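Local coordinates for MutT related protein (Methanosarcina mazei, PDB 3GRN) that probably acts as a hydrolase of the Nudix (MutT-related) family, whose members typically cleave nucleoside diphosphates linked to another group, at residues Y12-N17 with D128-F133; L23-S28 with V99-E104; N30-A35 with L80-V85. All blocks are in the same frame, centred on the assembly; numbering follows the deposited sequence. Where two conformers were deposited one is given.

Contact 1 (Y12-N17 with D128-F133)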
loop_
_atom_site.group_PDB
_atom_site.type_symbol
_atom_site.label_atom_id
_atom_site.label_comp_id
_atom_site.label_asym_id
_atom_site.label_seq_id
_atom_site.Cartn_x
_atom_site.Cartn_y
_atom_site.Cartn_z
ATOM N N TYR A 12 12.079 -6.968 3.806
ATOM C CA TYR A 12 11.972 -7.675 2.510
ATOM C C TYR A 12 11.993 -9.189 2.692
ATOM O O TYR A 12 12.505 -9.695 3.706
ATOM C CB TYR A 12 13.061 -7.219 1.546
ATOM C CG TYR A 12 12.901 -5.752 1.211
ATOM C CD1 TYR A 12 11.972 -5.348 0.245
ATOM C CD2 TYR A 12 13.610 -4.772 1.893
ATOM C CE1 TYR A 12 11.777 -3.999 -0.076
ATOM C CE2 TYR A 12 13.402 -3.392 1.586
ATOM C CZ TYR A 12 12.471 -3.032 0.607
ATOM O OH TYR A 12 12.255 -1.708 0.269
ATOM N N ALA A 13 11.414 -9.910 1.711
ATOM C CA ALA A 13 11.404 -11.388 1.765
ATOM C C ALA A 13 12.128 -11.994 0.587
ATOM O O ALA A 13 11.948 -11.546 -0.547
ATOM C CB ALA A 13 9.990 -11.912 1.799
ATOM N N LEU A 14 12.945 -13.012 0.869
ATOM C CA LEU A 14 13.550 -13.851 -0.165
ATOM C C LEU A 14 12.655 -15.072 -0.325
ATOM O O LEU A 14 12.619 -15.951 0.543
ATOM C CB LEU A 14 14.945 -14.333 0.243
ATOM C CG LEU A 14 16.040 -13.293 0.355
ATOM C CD1 LEU A 14 17.333 -13.986 0.838
ATOM C CD2 LEU A 14 16.275 -12.567 -0.958
ATOM N N ILE A 15 11.943 -15.110 -1.439
ATOM C CA ILE A 15 10.979 -16.177 -1.685
ATOM C C ILE A 15 11.429 -16.904 -2.929
ATOM O O ILE A 15 11.554 -16.275 -3.973
ATOM C CB ILE A 15 9.579 -15.602 -1.901
ATOM C CG1 ILE A 15 9.110 -14.893 -0.624
ATOM C CG2 ILE A 15 8.598 -16.687 -2.304
ATOM C CD1 ILE A 15 7.796 -14.208 -0.755
ATOM N N ARG A 16 11.606 -18.227 -2.812
ATOM C CA ARG A 16 12.087 -19.048 -3.933
ATOM C C ARG A 16 11.024 -20.004 -4.457
ATOM O O ARG A 16 10.116 -20.390 -3.729
ATOM C CB ARG A 16 13.324 -19.864 -3.535
ATOM C CG ARG A 16 14.471 -19.046 -2.988
ATOM C CD ARG A 16 15.450 -19.979 -2.310
ATOM N NE ARG A 16 16.376 -19.280 -1.430
ATOM C CZ ARG A 16 16.103 -18.915 -0.181
ATOM N NH1 ARG A 16 14.915 -19.171 0.363
ATOM N NH2 ARG A 16 17.026 -18.279 0.525
ATOM N N ASN A 17 11.157 -20.376 -5.730
ATOM C CA ASN A 17 10.291 -21.383 -6.329
ATOM C C ASN A 17 10.944 -22.757 -6.233
ATOM O O ASN A 17 12.026 -22.892 -5.651
ATOM C CB ASN A 17 9.918 -21.027 -7.784
ATOM C CG ASN A 17 11.127 -20.939 -8.737
ATOM O OD1 ASN A 17 12.260 -21.289 -8.400
ATOM N ND2 ASN A 17 10.864 -20.462 -9.948
ATOM N N ASP A 128 24.278 -5.736 -4.336
ATOM C CA ASP A 128 25.235 -5.900 -3.240
ATOM C C ASP A 128 24.742 -6.918 -2.206
ATOM O O ASP A 128 25.495 -7.793 -1.768
ATOM C CB ASP A 128 25.473 -4.544 -2.573
ATOM C CG ASP A 128 26.636 -4.555 -1.604
ATOM O OD1 ASP A 128 27.781 -4.817 -2.037
ATOM O OD2 ASP A 128 26.406 -4.270 -0.409
ATOM N N PHE A 129 23.468 -6.802 -1.817
ATOM C CA PHE A 129 22.899 -7.734 -0.841
ATOM C C PHE A 129 23.052 -9.171 -1.308
ATOM O O PHE A 129 23.471 -10.030 -0.536
ATOM C CB PHE A 129 21.414 -7.470 -0.538
ATOM C CG PHE A 129 20.774 -8.589 0.260
ATOM C CD1 PHE A 129 20.921 -8.632 1.641
ATOM C CD2 PHE A 129 20.088 -9.636 -0.378
ATOM C CE1 PHE A 129 20.389 -9.675 2.385
ATOM C CE2 PHE A 129 19.548 -10.680 0.349
ATOM C CZ PHE A 129 19.698 -10.700 1.739
ATOM N N PHE A 130 22.663 -9.426 -2.560
ATOM C CA PHE A 130 22.718 -10.782 -3.116
ATOM C C PHE A 130 24.148 -11.288 -3.253
ATOM O O PHE A 130 24.395 -12.469 -3.072
ATOM C CB PHE A 130 21.993 -10.868 -4.439
ATOM C CG PHE A 130 20.510 -11.044 -4.303
ATOM C CD1 PHE A 130 19.974 -12.296 -4.012
ATOM C CD2 PHE A 130 19.643 -9.959 -4.469
ATOM C CE1 PHE A 130 18.598 -12.474 -3.907
ATOM C CE2 PHE A 130 18.266 -10.131 -4.371
ATOM C CZ PHE A 130 17.747 -11.393 -4.082
ATOM N N GLU A 131 25.082 -10.389 -3.532
ATOM C CA GLU A 131 26.497 -10.759 -3.595
ATOM C C GLU A 131 27.006 -11.194 -2.218
ATOM O O GLU A 131 27.724 -12.180 -2.098
ATOM C CB GLU A 131 27.334 -9.604 -4.148
ATOM C CG GLU A 131 28.364 -10.025 -5.205
ATOM C CD GLU A 131 29.232 -11.201 -4.774
ATOM O OE1 GLU A 131 29.988 -11.060 -3.788
ATOM O OE2 GLU A 131 29.156 -12.270 -5.422
ATOM N N ARG A 132 26.587 -10.470 -1.182
ATOM C CA ARG A 132 26.917 -10.774 0.203
ATOM C C ARG A 132 26.207 -12.051 0.688
ATOM O O ARG A 132 26.833 -12.911 1.301
ATOM C CB ARG A 132 26.563 -9.543 1.064
ATOM C CG ARG A 132 26.692 -9.681 2.559
ATOM C CD ARG A 132 26.553 -8.300 3.251
ATOM N NE ARG A 132 25.244 -7.646 3.055
ATOM C CZ ARG A 132 25.034 -6.590 2.267
ATOM N NH1 ARG A 132 26.040 -6.061 1.582
ATOM N NH2 ARG A 132 23.822 -6.060 2.151
ATOM N N PHE A 133 24.907 -12.178 0.398
ATOM C CA PHE A 133 24.129 -13.375 0.742
ATOM C C PHE A 133 24.756 -14.655 0.163
ATOM O O PHE A 133 24.856 -15.668 0.853
ATOM C CB PHE A 133 22.696 -13.214 0.237
ATOM C CG PHE A 133 21.787 -14.357 0.580
ATOM C CD1 PHE A 133 21.311 -14.521 1.881
ATOM C CD2 PHE A 133 21.388 -15.263 -0.407
ATOM C CE1 PHE A 133 20.452 -15.573 2.197
ATOM C CE2 PHE A 133 20.525 -16.310 -0.104
ATOM C CZ PHE A 133 20.064 -16.470 1.201
#

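Contact 2 (L23-S28 with V99-E104)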
loop_
_atom_site.group_PDB
_atom_site.type_symbol
_atom_site.label_atom_id
_atom_site.label_comp_id
_atom_site.label_asym_id
_atom_site.label_seq_id
_atom_site.Cartn_x
_atom_site.Cartn_y
_atom_site.Cartn_z
ATOM N N LEU A 23 11.913 -14.507 -6.204
ATOM C CA LEU A 23 10.806 -13.669 -6.659
ATOM C C LEU A 23 11.191 -12.197 -6.637
ATOM O O LEU A 23 11.469 -11.631 -5.564
ATOM C CB LEU A 23 9.564 -13.899 -5.778
ATOM C CG LEU A 23 8.312 -13.086 -6.160
ATOM C CD1 LEU A 23 7.883 -13.250 -7.618
ATOM C CD2 LEU A 23 7.146 -13.353 -5.190
ATOM N N LEU A 24 11.195 -11.579 -7.822
ATOM C CA LEU A 24 11.347 -10.125 -7.929
ATOM C C LEU A 24 10.074 -9.500 -8.500
ATOM O O LEU A 24 9.351 -10.138 -9.264
ATOM C CB LEU A 24 12.548 -9.724 -8.788
ATOM C CG LEU A 24 13.883 -10.386 -8.490
ATOM C CD1 LEU A 24 14.955 -9.753 -9.364
ATOM C CD2 LEU A 24 14.242 -10.255 -7.039
ATOM N N LEU A 25 9.818 -8.255 -8.126
ATOM C CA LEU A 25 8.619 -7.544 -8.556
ATOM C C LEU A 25 9.042 -6.207 -9.131
ATOM O O LEU A 25 9.926 -5.561 -8.581
ATOM C CB LEU A 25 7.745 -7.262 -7.338
ATOM C CG LEU A 25 7.406 -8.424 -6.409
ATOM C CD1 LEU A 25 6.564 -7.875 -5.230
ATOM C CD2 LEU A 25 6.643 -9.460 -7.165
ATOM N N ARG A 26 8.402 -5.777 -10.216
ATOM C CA ARG A 26 8.701 -4.453 -10.770
ATOM C C ARG A 26 7.686 -3.434 -10.312
ATOM O O ARG A 26 6.501 -3.644 -10.496
ATOM C CB ARG A 26 8.773 -4.495 -12.294
ATOM C CG ARG A 26 9.246 -3.167 -12.864
ATOM C CD ARG A 26 9.764 -3.282 -14.266
ATOM N NE ARG A 26 8.713 -3.125 -15.256
ATOM C CZ ARG A 26 8.236 -1.959 -15.702
ATOM N NH1 ARG A 26 7.276 -1.960 -16.615
ATOM N NH2 ARG A 26 8.684 -0.791 -15.240
ATOM N N ARG A 27 8.154 -2.316 -9.766
ATOM C CA ARG A 27 7.323 -1.308 -9.129
ATOM C C ARG A 27 6.519 -0.507 -10.160
ATOM O O ARG A 27 6.992 -0.300 -11.270
ATOM C CB ARG A 27 8.186 -0.352 -8.315
ATOM C CG ARG A 27 8.929 -1.008 -7.157
ATOM C CD ARG A 27 9.908 -0.041 -6.457
ATOM N NE ARG A 27 9.244 1.088 -5.797
ATOM C CZ ARG A 27 8.669 1.040 -4.594
ATOM N NH1 ARG A 27 8.661 -0.088 -3.895
ATOM N NH2 ARG A 27 8.082 2.121 -4.090
ATOM N N SER A 28 5.317 -0.069 -9.770
ATOM C CA SER A 28 4.474 0.727 -10.670
ATOM C C SER A 28 5.058 2.124 -10.888
ATOM O O SER A 28 5.855 2.616 -10.062
ATOM C CB SER A 28 3.054 0.839 -10.147
ATOM O OG SER A 28 2.992 1.698 -9.027
ATOM N N VAL A 99 1.730 -16.054 -8.327
ATOM C CA VAL A 99 1.825 -14.666 -7.821
ATOM C C VAL A 99 0.679 -13.807 -8.360
ATOM O O VAL A 99 0.346 -13.851 -9.558
ATOM C CB VAL A 99 3.188 -14.063 -8.212
ATOM C CG1 VAL A 99 3.307 -12.616 -7.761
ATOM C CG2 VAL A 99 4.311 -14.926 -7.646
ATOM N N LYS A 100 0.063 -13.043 -7.458
ATOM C CA LYS A 100 -1.036 -12.189 -7.792
ATOM C C LYS A 100 -0.739 -10.785 -7.280
ATOM O O LYS A 100 -0.682 -10.550 -6.071
ATOM C CB LYS A 100 -2.331 -12.740 -7.197
ATOM C CG LYS A 100 -2.773 -14.070 -7.870
ATOM C CD LYS A 100 -4.167 -14.497 -7.421
ATOM C CE LYS A 100 -4.729 -15.615 -8.317
ATOM N NZ LYS A 100 -3.865 -16.842 -8.354
ATOM N N LEU A 101 -0.571 -9.868 -8.216
ATOM C CA LEU A 101 -0.064 -8.505 -7.918
ATOM C C LEU A 101 -1.114 -7.497 -7.525
ATOM O O LEU A 101 -2.304 -7.689 -7.787
ATOM C CB LEU A 101 0.701 -7.954 -9.128
ATOM C CG LEU A 101 1.952 -8.760 -9.532
ATOM C CD1 LEU A 101 2.601 -8.126 -10.730
ATOM C CD2 LEU A 101 2.919 -8.867 -8.376
ATOM N N SER A 102 -0.650 -6.406 -6.917
ATOM C CA SER A 102 -1.478 -5.285 -6.512
ATOM C C SER A 102 -1.085 -4.046 -7.332
ATOM O O SER A 102 -0.151 -4.111 -8.168
ATOM C CB SER A 102 -1.253 -4.992 -5.036
ATOM O OG SER A 102 0.008 -4.329 -4.870
ATOM N N TYR A 103 -1.757 -2.918 -7.051
ATOM C CA TYR A 103 -1.438 -1.622 -7.674
ATOM C C TYR A 103 0.032 -1.234 -7.541
ATOM O O TYR A 103 0.526 -0.429 -8.332
ATOM C CB TYR A 103 -2.301 -0.503 -7.052
ATOM C CG TYR A 103 -2.046 -0.212 -5.583
ATOM C CD1 TYR A 103 -1.255 0.889 -5.186
ATOM C CD2 TYR A 103 -2.655 -0.971 -4.581
ATOM C CE1 TYR A 103 -1.048 1.187 -3.832
ATOM C CE2 TYR A 103 -2.455 -0.679 -3.217
ATOM C CZ TYR A 103 -1.644 0.393 -2.852
ATOM O OH TYR A 103 -1.444 0.678 -1.510
ATOM N N GLU A 104 0.721 -1.806 -6.549
ATOM C CA GLU A 104 2.114 -1.425 -6.259
ATOM C C GLU A 104 3.106 -1.921 -7.307
ATOM O O GLU A 104 4.204 -1.366 -7.440
ATOM C CB GLU A 104 2.523 -1.891 -4.852
ATOM C CG GLU A 104 1.735 -1.209 -3.726
ATOM C CD GLU A 104 2.369 -1.376 -2.348
ATOM O OE1 GLU A 104 2.759 -2.515 -1.991
ATOM O OE2 GLU A 104 2.464 -0.362 -1.616
HETATM O O HOH W 1 0.532 2.591 -8.020
#

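Contact 3 (N30-A35 with L80-V85)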
loop_
_atom_site.group_PDB
_atom_site.type_symbol
_atom_site.label_atom_id
_atom_site.label_comp_id
_atom_site.label_asym_id
_atom_site.label_seq_id
_atom_site.Cartn_x
_atom_site.Cartn_y
_atom_site.Cartn_z
ATOM N N ASN A 30 3.575 5.007 -10.821
ATOM C CA ASN A 30 2.975 6.023 -9.954
ATOM C C ASN A 30 3.493 6.010 -8.509
ATOM O O ASN A 30 2.982 6.755 -7.653
ATOM C CB ASN A 30 1.447 5.878 -9.962
ATOM C CG ASN A 30 0.903 5.485 -11.324
ATOM O OD1 ASN A 30 0.298 4.423 -11.480
ATOM N ND2 ASN A 30 1.127 6.334 -12.324
ATOM N N SER A 31 4.495 5.162 -8.244
ATOM C CA SER A 31 5.148 5.092 -6.939
ATOM C C SER A 31 5.987 6.348 -6.706
ATOM O O SER A 31 6.714 6.823 -7.604
ATOM C CB SER A 31 6.052 3.853 -6.834
ATOM O OG SER A 31 5.399 2.675 -7.291
ATOM N N ARG A 32 5.863 6.881 -5.493
ATOM C CA ARG A 32 6.610 8.058 -5.047
ATOM C C ARG A 32 8.133 7.828 -5.060
ATOM O O ARG A 32 8.895 8.717 -5.438
ATOM C CB ARG A 32 6.118 8.462 -3.647
ATOM C CG ARG A 32 6.932 9.536 -2.964
ATOM C CD ARG A 32 6.395 9.812 -1.569
ATOM N NE ARG A 32 6.781 11.136 -1.075
ATOM C CZ ARG A 32 6.142 12.270 -1.367
ATOM N NH1 ARG A 32 5.076 12.263 -2.165
ATOM N NH2 ARG A 32 6.575 13.419 -0.862
ATOM N N THR A 33 8.556 6.626 -4.657
ATOM C CA THR A 33 9.969 6.241 -4.587
ATOM C C THR A 33 10.241 5.114 -5.587
ATOM O O THR A 33 9.400 4.218 -5.754
ATOM C CB THR A 33 10.338 5.749 -3.155
ATOM O OG1 THR A 33 9.655 4.521 -2.867
ATOM C CG2 THR A 33 9.941 6.780 -2.093
ATOM N N ASN A 34 11.397 5.156 -6.252
ATOM C CA ASN A 34 11.848 4.060 -7.152
ATOM C C ASN A 34 10.807 3.566 -8.155
ATOM O O ASN A 34 10.687 2.357 -8.394
ATOM C CB ASN A 34 12.345 2.847 -6.339
ATOM C CG ASN A 34 13.810 2.926 -5.978
ATOM O OD1 ASN A 34 14.657 3.321 -6.786
ATOM N ND2 ASN A 34 14.124 2.508 -4.759
ATOM N N ALA A 35 10.066 4.501 -8.744
ATOM C CA ALA A 35 9.002 4.172 -9.690
ATOM C C ALA A 35 9.559 3.386 -10.885
ATOM O O ALA A 35 10.593 3.732 -11.426
ATOM C CB ALA A 35 8.323 5.447 -10.146
ATOM N N LEU A 80 17.234 7.443 0.285
ATOM C CA LEU A 80 16.344 8.010 -0.725
ATOM C C LEU A 80 16.325 9.513 -0.522
ATOM O O LEU A 80 16.883 10.019 0.453
ATOM C CB LEU A 80 14.943 7.444 -0.578
ATOM C CG LEU A 80 14.792 5.921 -0.742
ATOM C CD1 LEU A 80 13.359 5.488 -0.419
ATOM C CD2 LEU A 80 15.171 5.485 -2.155
ATOM N N THR A 81 15.667 10.233 -1.428
ATOM C CA THR A 81 15.662 11.671 -1.301
ATOM C C THR A 81 15.052 12.151 0.041
ATOM O O THR A 81 15.575 13.088 0.654
ATOM C CB THR A 81 15.057 12.384 -2.553
ATOM O OG1 THR A 81 15.177 13.791 -2.357
ATOM C CG2 THR A 81 13.586 12.021 -2.741
ATOM N N GLU A 82 13.980 11.509 0.520
ATOM C CA GLU A 82 13.354 12.073 1.715
ATOM C C GLU A 82 13.507 11.260 3.000
ATOM O O GLU A 82 13.072 11.713 4.055
ATOM C CB GLU A 82 11.901 12.454 1.452
ATOM C CG GLU A 82 10.950 11.308 1.460
ATOM C CD GLU A 82 9.756 11.556 0.561
ATOM O OE1 GLU A 82 9.262 12.710 0.508
ATOM O OE2 GLU A 82 9.316 10.584 -0.090
ATOM N N LYS A 83 14.162 10.099 2.905
ATOM C CA LYS A 83 14.419 9.257 4.079
ATOM C C LYS A 83 15.583 8.295 3.810
ATOM O O LYS A 83 15.911 8.032 2.645
ATOM C CB LYS A 83 13.165 8.461 4.447
ATOM C CG LYS A 83 12.742 7.439 3.377
ATOM C CD LYS A 83 11.266 7.130 3.482
ATOM C CE LYS A 83 10.762 6.509 2.200
ATOM N NZ LYS A 83 10.571 7.558 1.160
ATOM N N LYS A 84 16.181 7.782 4.889
ATOM C CA LYS A 84 17.131 6.668 4.814
ATOM C C LYS A 84 16.424 5.395 5.244
ATOM O O LYS A 84 15.717 5.386 6.249
ATOM C CB LYS A 84 18.336 6.916 5.724
ATOM C CG LYS A 84 19.170 8.181 5.292
ATOM C CD LYS A 84 20.465 8.346 6.081
ATOM C CE LYS A 84 21.617 7.556 5.446
ATOM N NZ LYS A 84 22.876 7.545 6.262
ATOM N N VAL A 85 16.646 4.322 4.503
ATOM C CA VAL A 85 15.979 3.076 4.767
ATOM C C VAL A 85 16.956 2.074 5.421
ATOM O O VAL A 85 18.086 1.892 4.971
ATOM C CB VAL A 85 15.360 2.512 3.480
ATOM C CG1 VAL A 85 14.742 1.140 3.732
ATOM C CG2 VAL A 85 14.304 3.518 2.913
#

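Contact 1 (Y12-N17 with D128-F133)
Leu14 pushes its two methyl groups into a cluster of three phenylalanines on helix 124-137. Its CD1 lies over one face of the Phe133 ring, a CH-pi contact with CD1 3.9 Å from the ring centroid and 19° off the ring normal. CD2 meets Phe130 CZ at 3.6 Å. The Phe129 ring comes near both methyls, its CE2 4.0 Å from Leu14 CD2. Phe133 reaches back toward the strand because its CG stands anti to the backbone N (chi1 -178°).

In the conformer given, one of two deposited, Arg16 NH2 is 3.6 Å from Phe133 CZ, and that carbon sits at the edge of the guanidinium, near its plane. The planes of guanidinium and ring are 32° apart.

Further out, Phe22 meets the Phe130 ring edge-to-face, and Leu40 packs on both Leu14 and Phe130. Ala73 and Val89 fill in beside Leu14 and Phe129. Such a helix flanking the sheet belongs to the alpha/beta/alpha sandwich of the Nudix fold. Between the two segments, helix and sheet are held by methyl-to-ring packing and the CH-pi contact, without hydrogen bonds. The one charged group, Arg16, has its salt-bridge partner in Asp91 of strand 84-94, in that same conformer.

Contact 2 (L23-S28 with V99-E104)
This contact joins a strand of the Nudix-fold sheet to the loop that leads into edge strand 105-111. Two pairs of apolar side chains and one backbone bond link strand 22-27 and residue Ser28 to that loop. Leu23 CD1 meets Val99 CG2 at 3.9 Å, the side chains passing each other in opposite directions. Leu23 has CG anti to the backbone N (chi1 -179°), and both of its methyls lie near that one valine branch. Leu25 and Leu101 meet in the same manner, through CD2 of each, at 4.0 Å.

The polar part is at the far end. Ser28 N donates to Glu104 O at 2.9 Å, with an N-H...O angle of 157°. The donor stands above the carbonyl plane, 42° out of it. The same oxygen also receives a CA-H...O contact from Arg27 CA at 3.5 Å. A water bridges Ser28 OG at 2.8 Å and Tyr103 O at 3.0 Å, donating to the carbonyl. Ser102 shapes the loop just before this point: its OG accepts from Glu104 N at 3.1 Å, an ST turn. Tyr103 OH bonds to Asn34 of the second subunit, and its ring meets Tyr125 of that subunit edge-to-face. The loop thus also forms part of the dimer interface.

Within the chain, Thr63 of helix 51-63 packs on Leu23, Leu25 and Val99. Strands 38-44 and 105-111 flank strand 22-27 in the sheet, and Leu25 also touches His105 and Tyr108.

Contact 3 (N30-A35 with L80-V85)
Arg32 and Glu82 form a side-on, two-pronged salt bridge. Arg32 NE donates to Glu82 OE2 at 2.8 Å, and Arg32 NH2 donates to Glu82 OE1 at 3.1 Å. Both oxygens use their syn lone pairs. The guanidinium and carboxylate planes are only 6° apart, so the two flat groups meet nearly coplanar, and the paired bonds fix the turn of one against the other. The Arg32 chain is extended from CG to NE and carries the guanidinium out to the acid.

Lys83 joins the network from the same loop as Glu82. Its NZ lies 3.5 Å from Glu82 OE2, so that oxygen faces two positive groups, which would be expected to favour the ionised acid. Glu120 of the second subunit may partly offset this. It is a like charge close to Glu82 OE2, and its ion pairs to Arg32 and Lys83 are long and weak.

Packing lies beside the charges. Thr33 CG2 is 3.4 Å from Lys83 NZ and 4.0 Å from Leu80 CD1. Leu80 sends its other methyl, CD2, to Asn34 ND2 at 4.1 Å. The turn that carries Leu80 and Glu82 is closed by a backbone bond from Leu80 N to Lys83 O at 2.8 Å.

This surface contact joins the loop between strands 22-27 and 38-44 to the tight connection between antiparallel strands 72-79 and 84-94. Lys83 also packs on Ile8 of strand 7-16.

Overall arrangement
From the N terminus, strand 7-16 supplies the first half of contact 1, and its partner comes only with helix 124-137. Contact 1 therefore closes the longest loop, and the other two lie within it. Strand 22-27 follows in the chain. Strand 38-44 lies between it and strand 7-16 in the sheet, though Leu23 N and Ile15 O make a probable hydrogen bond at 2.9 Å. Strand 22-27 opens contact 2, and contact 3 falls inside that span, so the three nest without crossing. Contact 1 ties the sheet to the C-terminal helix. Contact 2 ties it to the loop before strand 105-111. Contact 3 joins two connecting loops. Contacts 2 and 3 meet through Arg27 and Thr33, and both touch the second subunit.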